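Iminosuccinate reductase (Paracoccus denitrificans, PDB 6RQA) catalyses the NADH-dependent reduction of iminosuccinate to L-aspartate, regenerating the amino donor for the first step of the beta-hydroxyaspartate cycle of glyoxylate assimilation. Local coordinates at residues T242-A256 with S270-I283. Numbering follows the deposited sequence.
Sequences TDTKGKQELDPALVA and SIGECQHAIAAGLI. With NAD (nicotinamide-adenine-dinucleotide), chain C.
Lys245 and Ile271 bring the two backbones closest, CA to CA 4.4 Å, where the type II turn Thr244–Lys247 lies against the loop leading into helix 275-279. Farther along, the short axes of helices 252-256 and 275-279 cross at -84°, 8.9 Å apart, with Pro252 beside Ala277. Glu273 carries much of the polar contact. Its chain, bent at chi2 (60°), delivers the carboxylate to the backbone of 248-250: Glu249 N is shared by both oxygens, Leu250 N binds Glu273 OE1 from above the carboxylate plane at 3.0 Å, and Thr242 OG1 donates to Glu273 OE2 from the face opposite Glu249 N. Gln275 reads the turn with both ends of its amide, OE1 accepting from Gly246 N at 2.9 Å and NE2 donating to Thr244 O and to Gly272 O of its own segment. Beside it, the His276 ring points NE2 in plane at Lys247 O, while the Gln248 amide stacks over one face, the planes 19° apart. Pro252 and Ala256 pack on Leu282, and Val255 on Ala277. Asp243, just before the turn, accepts through OD2 from NAD O2D at 2.7 Å, and Lys247, its last residue, donates from NZ to NAD O3D while salt-bridged to Asp243 OD1. Side chains from 270-283 thus fasten backbone groups of the turn and strand, probably helping to hold the nicotinamide-ribose site of this Rossmann-type domain in shape.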
ATOM      1  N   THR A 242      -8.269   2.739  20.868  1.00 33.18           N
ATOM      2  CA  THR A 242      -6.849   3.055  20.725  1.00 50.42           C
ATOM      3  C   THR A 242      -6.266   2.273  19.555  1.00 55.03           C
ATOM      4  O   THR A 242      -6.072   1.055  19.644  1.00 53.11           O
ATOM      5  CB  THR A 242      -6.098   2.744  22.016  1.00 55.83           C
ATOM      6  OG1 THR A 242      -6.655   3.511  23.092  1.00 47.73           O
ATOM      7  CG2 THR A 242      -4.624   3.088  21.865  1.00 45.15           C
ATOM      8  N   ASP A 243      -5.980   2.974  18.455  1.00 60.33           N
ATOM      9  CA  ASP A 243      -5.354   2.375  17.281  1.00 65.51           C
ATOM     10  C   ASP A 243      -4.190   3.218  16.773  1.00 61.59           C
ATOM     11  O   ASP A 243      -3.793   3.084  15.612  1.00 62.19           O
ATOM     12  CB  ASP A 243      -6.381   2.168  16.164  1.00 62.41           C
ATOM     13  CG  ASP A 243      -7.057   3.460  15.743  1.00 52.87           C
ATOM     14  OD1 ASP A 243      -6.831   4.501  16.397  1.00 44.80           O
ATOM     15  OD2 ASP A 243      -7.818   3.434  14.753  1.00 54.51           O
ATOM     16  N   THR A 244      -3.640   4.085  17.620  1.00 59.08           N
ATOM     17  CA  THR A 244      -2.594   5.012  17.221  1.00 61.07           C
ATOM     18  C   THR A 244      -1.669   5.239  18.405  1.00 66.30           C
ATOM     19  O   THR A 244      -2.129   5.340  19.546  1.00 59.09           O
ATOM     20  CB  THR A 244      -3.187   6.344  16.739  1.00 54.33           C
ATOM     21  OG1 THR A 244      -3.974   6.121  15.562  1.00 61.17           O
ATOM     22  CG2 THR A 244      -2.090   7.353  16.424  1.00 55.54           C
ATOM     23  N   LYS A 245      -0.366   5.298  18.131  1.00 67.41           N
ATOM     24  CA  LYS A 245       0.615   5.610  19.162  1.00 63.52           C
ATOM     25  C   LYS A 245       0.309   6.974  19.769  1.00 52.26           C
ATOM     26  O   LYS A 245       0.380   7.996  19.080  1.00 59.42           O
ATOM     27  CB  LYS A 245       2.031   5.579  18.584  1.00 68.55           C
ATOM     28  CG  LYS A 245       3.136   5.691  19.624  1.00 75.15           C
ATOM     29  CD  LYS A 245       4.512   5.751  18.970  1.00 79.54           C
ATOM     30  CE  LYS A 245       4.782   4.524  18.111  1.00 77.65           C
ATOM     31  NZ  LYS A 245       4.776   3.264  18.906  1.00 77.55           N
ATOM     32  N   GLY A 246      -0.048   6.997  21.054  1.00 44.10           N
ATOM     33  CA  GLY A 246      -0.411   8.213  21.761  1.00 47.33           C
ATOM     34  C   GLY A 246      -1.817   8.189  22.328  1.00 57.20           C
ATOM     35  O   GLY A 246      -2.093   8.877  23.316  1.00 62.80           O
ATOM     36  N   LYS A 247      -2.711   7.414  21.719  1.00 56.41           N
ATOM     37  CA  LYS A 247      -4.070   7.290  22.222  1.00 52.68           C
ATOM     38  C   LYS A 247      -4.103   6.397  23.457  1.00 55.79           C
ATOM     39  O   LYS A 247      -3.249   5.526  23.646  1.00 61.45           O
ATOM     40  CB  LYS A 247      -4.998   6.726  21.146  1.00 48.97           C
ATOM     41  CG  LYS A 247      -5.320   7.702  20.024  1.00 45.81           C
ATOM     42  CD  LYS A 247      -6.234   7.067  18.988  1.00 43.82           C
ATOM     43  CE  LYS A 247      -6.570   8.043  17.872  1.00 49.52           C
ATOM     44  NZ  LYS A 247      -7.428   7.415  16.828  1.00 58.61           N
ATOM     45  N   GLN A 248      -5.106   6.622  24.302  1.00 60.35           N
ATOM     46  CA  GLN A 248      -5.236   5.871  25.541  1.00 58.30           C
ATOM     47  C   GLN A 248      -6.679   5.931  26.016  1.00 63.29           C
ATOM     48  O   GLN A 248      -7.306   6.994  25.983  1.00 61.23           O
ATOM     49  CB  GLN A 248      -4.300   6.420  26.626  1.00 51.94           C
ATOM     50  CG  GLN A 248      -4.337   5.638  27.928  1.00 49.10           C
ATOM     51  CD  GLN A 248      -3.431   6.231  28.985  1.00 62.46           C
ATOM     52  OE1 GLN A 248      -2.908   7.333  28.824  1.00 76.39           O
ATOM     53  NE2 GLN A 248      -3.239   5.501  30.078  1.00 69.99           N
ATOM     54  N   GLU A 249      -7.193   4.789  26.454  1.00 65.01           N
ATOM     55  CA  GLU A 249      -8.537   4.687  27.008  1.00 56.58           C
ATOM     56  C   GLU A 249      -8.560   4.154  28.428  1.00 59.12           C
ATOM     57  O   GLU A 249      -9.372   4.607  29.239  1.00 58.25           O
ATOM     58  CB  GLU A 249      -9.411   3.785  26.123  1.00 60.96           C
ATOM     59  CG  GLU A 249      -9.892   4.430  24.836  1.00 75.40           C
ATOM     60  CD  GLU A 249     -10.858   3.545  24.072  1.00 77.09           C
ATOM     61  OE1 GLU A 249     -10.601   2.327  23.977  1.00 77.88           O
ATOM     62  OE2 GLU A 249     -11.880   4.065  23.575  1.00 73.21           O
ATOM     63  N   LEU A 250      -7.686   3.209  28.756  1.00 52.94           N
ATOM     64  CA  LEU A 250      -7.743   2.493  30.018  1.00 49.68           C
ATOM     65  C   LEU A 250      -6.589   2.893  30.929  1.00 46.01           C
ATOM     66  O   LEU A 250      -5.579   3.452  30.494  1.00 46.32           O
ATOM     67  CB  LEU A 250      -7.717   0.978  29.786  1.00 53.17           C
ATOM     68  CG  LEU A 250      -9.042   0.252  29.527  1.00 65.37           C
ATOM     69  CD1 LEU A 250      -9.810   0.860  28.364  1.00 63.70           C
ATOM     70  CD2 LEU A 250      -8.782  -1.222  29.275  1.00 67.49           C
ATOM     71  N   ASP A 251      -6.765   2.601  32.210  1.00 46.72           N
ATOM     72  CA  ASP A 251      -5.684   2.751  33.173  1.00 50.57           C
ATOM     73  C   ASP A 251      -4.679   1.622  32.969  1.00 60.36           C
ATOM     74  O   ASP A 251      -5.070   0.448  32.973  1.00 61.14           O
ATOM     75  CB  ASP A 251      -6.248   2.725  34.595  1.00 54.29           C
ATOM     76  CG  ASP A 251      -5.201   3.012  35.655  1.00 64.97           C
ATOM     77  OD1 ASP A 251      -4.078   3.427  35.303  1.00 70.89           O
ATOM     78  OD2 ASP A 251      -5.506   2.826  36.851  1.00 70.83           O
ATOM     79  N   PRO A 252      -3.394   1.927  32.762  1.00 55.34           N
ATOM     80  CA  PRO A 252      -2.406   0.848  32.599  1.00 47.07           C
ATOM     81  C   PRO A 252      -2.384  -0.141  33.753  1.00 57.16           C
ATOM     82  O   PRO A 252      -2.039  -1.311  33.545  1.00 58.06           O
ATOM     83  CB  PRO A 252      -1.080   1.610  32.479  1.00 51.31           C
ATOM     84  CG  PRO A 252      -1.469   2.932  31.905  1.00 40.22           C
ATOM     85  CD  PRO A 252      -2.812   3.256  32.498  1.00 50.20           C
ATOM     86  N   ALA A 253      -2.745   0.291  34.965  1.00 56.50           N
ATOM     87  CA  ALA A 253      -2.843  -0.646  36.079  1.00 61.55           C
ATOM     88  C   ALA A 253      -3.979  -1.639  35.864  1.00 71.40           C
ATOM     89  O   ALA A 253      -3.854  -2.820  36.209  1.00 72.09           O
ATOM     90  CB  ALA A 253      -3.035   0.114  37.391  1.00 59.17           C
ATOM     91  N   LEU A 254      -5.097  -1.175  35.300  1.00 74.88           N
ATOM     92  CA  LEU A 254      -6.189  -2.081  34.958  1.00 69.57           C
ATOM     93  C   LEU A 254      -5.773  -3.049  33.857  1.00 66.21           C
ATOM     94  O   LEU A 254      -6.135  -4.231  33.890  1.00 59.02           O
ATOM     95  CB  LEU A 254      -7.417  -1.277  34.531  1.00 61.18           C
ATOM     96  CG  LEU A 254      -8.585  -2.044  33.910  1.00 49.38           C
ATOM     97  CD1 LEU A 254      -9.200  -3.004  34.917  1.00 45.05           C
ATOM     98  CD2 LEU A 254      -9.627  -1.076  33.373  1.00 45.43           C
ATOM     99  N   VAL A 255      -5.011  -2.562  32.876  1.00 67.70           N
ATOM    100  CA  VAL A 255      -4.509  -3.428  31.816  1.00 69.07           C
ATOM    101  C   VAL A 255      -3.544  -4.466  32.377  1.00 70.62           C
ATOM    102  O   VAL A 255      -3.457  -5.587  31.861  1.00 78.25           O
ATOM    103  CB  VAL A 255      -3.851  -2.575  30.713  1.00 68.51           C
ATOM    104  CG1 VAL A 255      -3.370  -3.446  29.564  1.00 49.96           C
ATOM    105  CG2 VAL A 255      -4.822  -1.514  30.215  1.00 70.73           C
ATOM    106  N   ALA A 256      -2.824  -4.125  33.447  1.00 63.28           N
ATOM    107  CA  ALA A 256      -1.798  -5.027  33.963  1.00 60.68           C
ATOM    108  C   ALA A 256      -2.398  -6.236  34.672  1.00 65.44           C
ATOM    109  O   ALA A 256      -1.787  -7.311  34.674  1.00 74.52           O
ATOM    110  CB  ALA A 256      -0.861  -4.272  34.906  1.00 48.50           C
ATOM    111  N   SER A 270       2.349  -1.593  20.324  1.00 75.35           N
ATOM    112  CA  SER A 270       2.861  -0.355  19.748  1.00 65.35           C
ATOM    113  C   SER A 270       1.792   0.716  19.594  1.00 61.84           C
ATOM    114  O   SER A 270       1.964   1.836  20.084  1.00 59.30           O
ATOM    115  CB  SER A 270       3.510  -0.643  18.386  1.00 61.78           C
ATOM    116  OG  SER A 270       2.586  -1.255  17.502  1.00 67.20           O
ATOM    117  N   ILE A 271       0.687   0.402  18.921  1.00 56.94           N
ATOM    118  CA  ILE A 271      -0.384   1.369  18.698  1.00 59.00           C
ATOM    119  C   ILE A 271      -1.657   1.031  19.457  1.00 58.44           C
ATOM    120  O   ILE A 271      -2.564   1.877  19.519  1.00 52.96           O
ATOM    121  CB  ILE A 271      -0.697   1.527  17.194  1.00 52.94           C
ATOM    122  CG1 ILE A 271      -1.095   0.180  16.588  1.00 47.30           C
ATOM    123  CG2 ILE A 271       0.498   2.116  16.462  1.00 56.76           C
ATOM    124  CD1 ILE A 271      -1.485   0.255  15.131  1.00 54.29           C
ATOM    125  N   GLY A 272      -1.759  -0.163  20.036  1.00 50.87           N
ATOM    126  CA  GLY A 272      -2.948  -0.568  20.752  1.00 43.87           C
ATOM    127  C   GLY A 272      -2.987  -0.024  22.167  1.00 45.56           C
ATOM    128  O   GLY A 272      -2.197   0.831  22.568  1.00 58.57           O
ATOM    129  N   GLU A 273      -3.944  -0.543  22.938  1.00 49.00           N
ATOM    130  CA  GLU A 273      -4.116  -0.084  24.313  1.00 58.41           C
ATOM    131  C   GLU A 273      -2.970  -0.544  25.207  1.00 50.73           C
ATOM    132  O   GLU A 273      -2.649   0.126  26.195  1.00 47.96           O
ATOM    133  CB  GLU A 273      -5.457  -0.576  24.861  1.00 47.26           C
ATOM    134  CG  GLU A 273      -5.873   0.054  26.184  1.00 35.72           C
ATOM    135  CD  GLU A 273      -6.008   1.563  26.097  1.00 48.37           C
ATOM    136  OE1 GLU A 273      -5.446   2.261  26.966  1.00 57.85           O
ATOM    137  OE2 GLU A 273      -6.671   2.049  25.157  1.00 47.70           O
ATOM    138  N   CYS A 274      -2.335  -1.666  24.872  1.00 50.58           N
ATOM    139  CA  CYS A 274      -1.229  -2.190  25.665  1.00 63.13           C
ATOM    140  C   CYS A 274       0.052  -1.379  25.521  1.00 63.63           C
ATOM    141  O   CYS A 274       1.024  -1.675  26.225  1.00 64.72           O
ATOM    142  CB  CYS A 274      -0.956  -3.646  25.282  1.00 67.47           C
ATOM    143  SG  CYS A 274      -2.361  -4.756  25.503  1.00 69.93           S
ATOM    144  N   GLN A 275       0.085  -0.371  24.644  1.00 60.24           N
ATOM    145  CA  GLN A 275       1.309   0.391  24.423  1.00 60.70           C
ATOM    146  C   GLN A 275       1.781   1.118  25.676  1.00 64.50           C
ATOM    147  O   GLN A 275       2.976   1.404  25.800  1.00 75.42           O
ATOM    148  CB  GLN A 275       1.105   1.400  23.290  1.00 60.58           C
ATOM    149  CG  GLN A 275       0.191   2.562  23.652  1.00 55.79           C
ATOM    150  CD  GLN A 275      -0.027   3.517  22.496  1.00 52.68           C
ATOM    151  OE1 GLN A 275       0.747   4.451  22.293  1.00 63.21           O
ATOM    152  NE2 GLN A 275      -1.089   3.288  21.731  1.00 48.14           N
ATOM    153  N   HIS A 276       0.876   1.420  26.606  1.00 63.19           N
ATOM    154  CA  HIS A 276       1.242   2.161  27.805  1.00 60.33           C
ATOM    155  C   HIS A 276       1.697   1.245  28.932  1.00 66.58           C
ATOM    156  O   HIS A 276       2.648   1.574  29.649  1.00 76.70           O
ATOM    157  CB  HIS A 276       0.065   3.025  28.259  1.00 60.17           C
ATOM    158  CG  HIS A 276      -0.484   3.901  27.177  1.00 59.62           C
ATOM    159  ND1 HIS A 276       0.101   5.096  26.818  1.00 58.82           N
ATOM    160  CD2 HIS A 276      -1.555   3.748  26.363  1.00 57.78           C
ATOM    161  CE1 HIS A 276      -0.589   5.645  25.834  1.00 57.08           C
ATOM    162  NE2 HIS A 276      -1.599   4.846  25.538  1.00 58.14           N
ATOM    163  N   ALA A 277       1.038   0.097  29.104  1.00 69.10           N
ATOM    164  CA  ALA A 277       1.500  -0.880  30.082  1.00 78.12           C
ATOM    165  C   ALA A 277       2.785  -1.568  29.638  1.00 81.89           C
ATOM    166  O   ALA A 277       3.516  -2.094  30.483  1.00 78.52           O
ATOM    167  CB  ALA A 277       0.409  -1.919  30.346  1.00 72.06           C
ATOM    168  N   ILE A 278       3.073  -1.576  28.337  1.00 78.30           N
ATOM    169  CA  ILE A 278       4.341  -2.110  27.850  1.00 77.37           C
ATOM    170  C   ILE A 278       5.475  -1.132  28.131  1.00 83.53           C
ATOM    171  O   ILE A 278       6.546  -1.521  28.611  1.00 93.98           O
ATOM    172  CB  ILE A 278       4.238  -2.442  26.349  1.00 76.68           C
ATOM    173  CG1 ILE A 278       3.455  -3.740  26.136  1.00 75.87           C
ATOM    174  CG2 ILE A 278       5.621  -2.540  25.719  1.00 79.42           C
ATOM    175  CD1 ILE A 278       4.171  -4.973  26.636  1.00 79.59           C
ATOM    176  N   ALA A 279       5.253   0.153  27.842  1.00 81.74           N
ATOM    177  CA  ALA A 279       6.291   1.154  28.063  1.00 79.58           C
ATOM    178  C   ALA A 279       6.596   1.322  29.547  1.00 75.58           C
ATOM    179  O   ALA A 279       7.750   1.558  29.926  1.00 90.45           O
ATOM    180  CB  ALA A 279       5.871   2.489  27.447  1.00 86.41           C
ATOM    181  N   ALA A 280       5.582   1.204  30.400  1.00 67.08           N
ATOM    182  CA  ALA A 280       5.776   1.315  31.839  1.00 66.53           C
ATOM    183  C   ALA A 280       6.368   0.057  32.459  1.00 75.46           C
ATOM    184  O   ALA A 280       6.575   0.025  33.676  1.00 79.35           O
ATOM    185  CB  ALA A 280       4.448   1.650  32.524  1.00 59.99           C
ATOM    186  N   GLY A 281       6.645  -0.974  31.661  1.00 75.87           N
ATOM    187  CA  GLY A 281       7.174  -2.213  32.192  1.00 77.27           C
ATOM    188  C   GLY A 281       6.192  -3.037  32.990  1.00 78.16           C
ATOM    189  O   GLY A 281       6.587  -4.056  33.564  1.00 78.67           O
ATOM    190  N   LEU A 282       4.922  -2.626  33.046  1.00 87.55           N
ATOM    191  CA  LEU A 282       3.927  -3.373  33.809  1.00 87.02           C
ATOM    192  C   LEU A 282       3.671  -4.748  33.208  1.00 79.21           C
ATOM    193  O   LEU A 282       3.392  -5.702  33.944  1.00 83.41           O
ATOM    194  CB  LEU A 282       2.626  -2.574  33.888  1.00 89.83           C
ATOM    195  CG  LEU A 282       2.692  -1.254  34.657  1.00 87.17           C
ATOM    196  CD1 LEU A 282       1.492  -0.381  34.327  1.00 89.00           C
ATOM    197  CD2 LEU A 282       2.769  -1.514  36.153  1.00 84.22           C
ATOM    198  N   ILE A 283       3.753  -4.872  31.882  1.00 66.82           N
ATOM    199  CA  ILE A 283       3.562  -6.141  31.194  1.00 63.43           C
ATOM    200  C   ILE A 283       4.634  -6.288  30.123  1.00 74.08           C
ATOM    201  O   ILE A 283       5.310  -5.327  29.748  1.00 76.88           O
ATOM    202  CB  ILE A 283       2.162  -6.262  30.551  1.00 60.76           C
ATOM    203  CG1 ILE A 283       1.955  -5.145  29.525  1.00 57.24           C
ATOM    204  CG2 ILE A 283       1.072  -6.235  31.613  1.00 66.90           C
ATOM    205  CD1 ILE A 283       0.682  -5.279  28.725  1.00 67.37           C
TER
HETATM  206  PA  NAD C 401     -15.972   9.725  16.609  0.82 75.29           P
HETATM  207  O1A NAD C 401     -15.067  10.924  16.660  0.82 74.69           O
HETATM  208  O2A NAD C 401     -17.301   9.523  15.955  0.82 69.43           O
HETATM  209  O5B NAD C 401     -16.420   9.697  18.284  0.82 69.20           O
HETATM  210  C5B NAD C 401     -15.284   9.963  19.010  0.82 56.92           C
HETATM  211  C4B NAD C 401     -15.615   9.866  20.476  0.82 57.34           C
HETATM  212  O4B NAD C 401     -14.409   9.970  21.208  0.82 53.49           O
HETATM  213  C3B NAD C 401     -16.450  11.106  20.786  0.82 73.51           C
HETATM  214  O3B NAD C 401     -17.768  10.704  20.599  0.82 82.06           O
HETATM  215  C2B NAD C 401     -16.107  11.353  22.259  0.82 66.49           C
HETATM  216  O2B NAD C 401     -16.914  10.616  23.115  0.82 66.72           O
HETATM  217  C1B NAD C 401     -14.643  10.766  22.368  0.82 58.13           C
HETATM  218  N9A NAD C 401     -13.636  11.832  22.338  0.82 62.12           N
HETATM  219  C8A NAD C 401     -13.361  12.796  21.350  0.82 69.34           C
HETATM  220  N7A NAD C 401     -12.356  13.606  21.683  0.82 73.60           N
HETATM  221  C5A NAD C 401     -11.947  13.155  22.951  0.82 74.78           C
HETATM  222  C6A NAD C 401     -10.932  13.589  23.844  0.82 78.93           C
HETATM  223  N6A NAD C 401     -10.140  14.643  23.501  0.82 74.07           N
HETATM  224  N1A NAD C 401     -10.747  12.953  25.046  0.82 82.43           N
HETATM  225  C2A NAD C 401     -11.585  11.903  25.318  0.82 76.16           C
HETATM  226  N3A NAD C 401     -12.583  11.378  24.573  0.82 70.01           N
HETATM  227  C4A NAD C 401     -12.737  12.045  23.377  0.82 70.42           C
HETATM  228  O3  NAD C 401     -14.837   8.608  16.365  0.82 90.46           O
HETATM  229  PN  NAD C 401     -15.365   7.220  15.806  0.82 83.58           P
HETATM  230  O1N NAD C 401     -16.578   6.560  16.415  0.82 73.00           O
HETATM  231  O2N NAD C 401     -14.952   7.342  14.383  0.82 84.72           O
HETATM  232  O5D NAD C 401     -14.139   6.014  16.272  0.82 83.90           O
HETATM  233  C5D NAD C 401     -13.659   6.400  17.487  0.82 73.88           C
HETATM  234  C4D NAD C 401     -12.367   5.664  17.739  0.82 65.32           C
HETATM  235  O4D NAD C 401     -12.471   4.349  17.153  0.82 67.08           O
HETATM  236  C3D NAD C 401     -11.251   6.422  16.959  0.82 61.50           C
HETATM  237  O3D NAD C 401     -10.220   6.608  17.862  0.82 56.40           O
HETATM  238  C2D NAD C 401     -10.866   5.426  15.850  0.82 63.63           C
HETATM  239  O2D NAD C 401      -9.503   5.352  15.602  0.82 68.66           O
HETATM  240  C1D NAD C 401     -11.233   4.103  16.564  0.82 58.36           C
HETATM  241  N1N NAD C 401     -11.435   3.012  15.530  0.82 48.34           N
HETATM  242  C2N NAD C 401     -10.924   1.787  15.849  0.82 47.39           C
HETATM  243  C3N NAD C 401     -11.067   0.732  14.950  0.82 49.80           C
HETATM  244  C7N NAD C 401     -10.482  -0.572  15.379  0.82 43.11           C
HETATM  245  O7N NAD C 401     -10.536  -1.572  14.671  0.82 31.67           O
HETATM  246  N7N NAD C 401      -9.877  -0.597  16.612  0.82 41.81           N
HETATM  247  C4N NAD C 401     -11.727   0.941  13.739  0.82 47.08           C
HETATM  248  C5N NAD C 401     -12.236   2.199  13.440  0.82 47.95           C
HETATM  249  C6N NAD C 401     -12.086   3.251  14.351  0.82 50.76           C
HETATM  250  O   HOH W   1      -8.617   0.978  23.132  1.00 41.60           O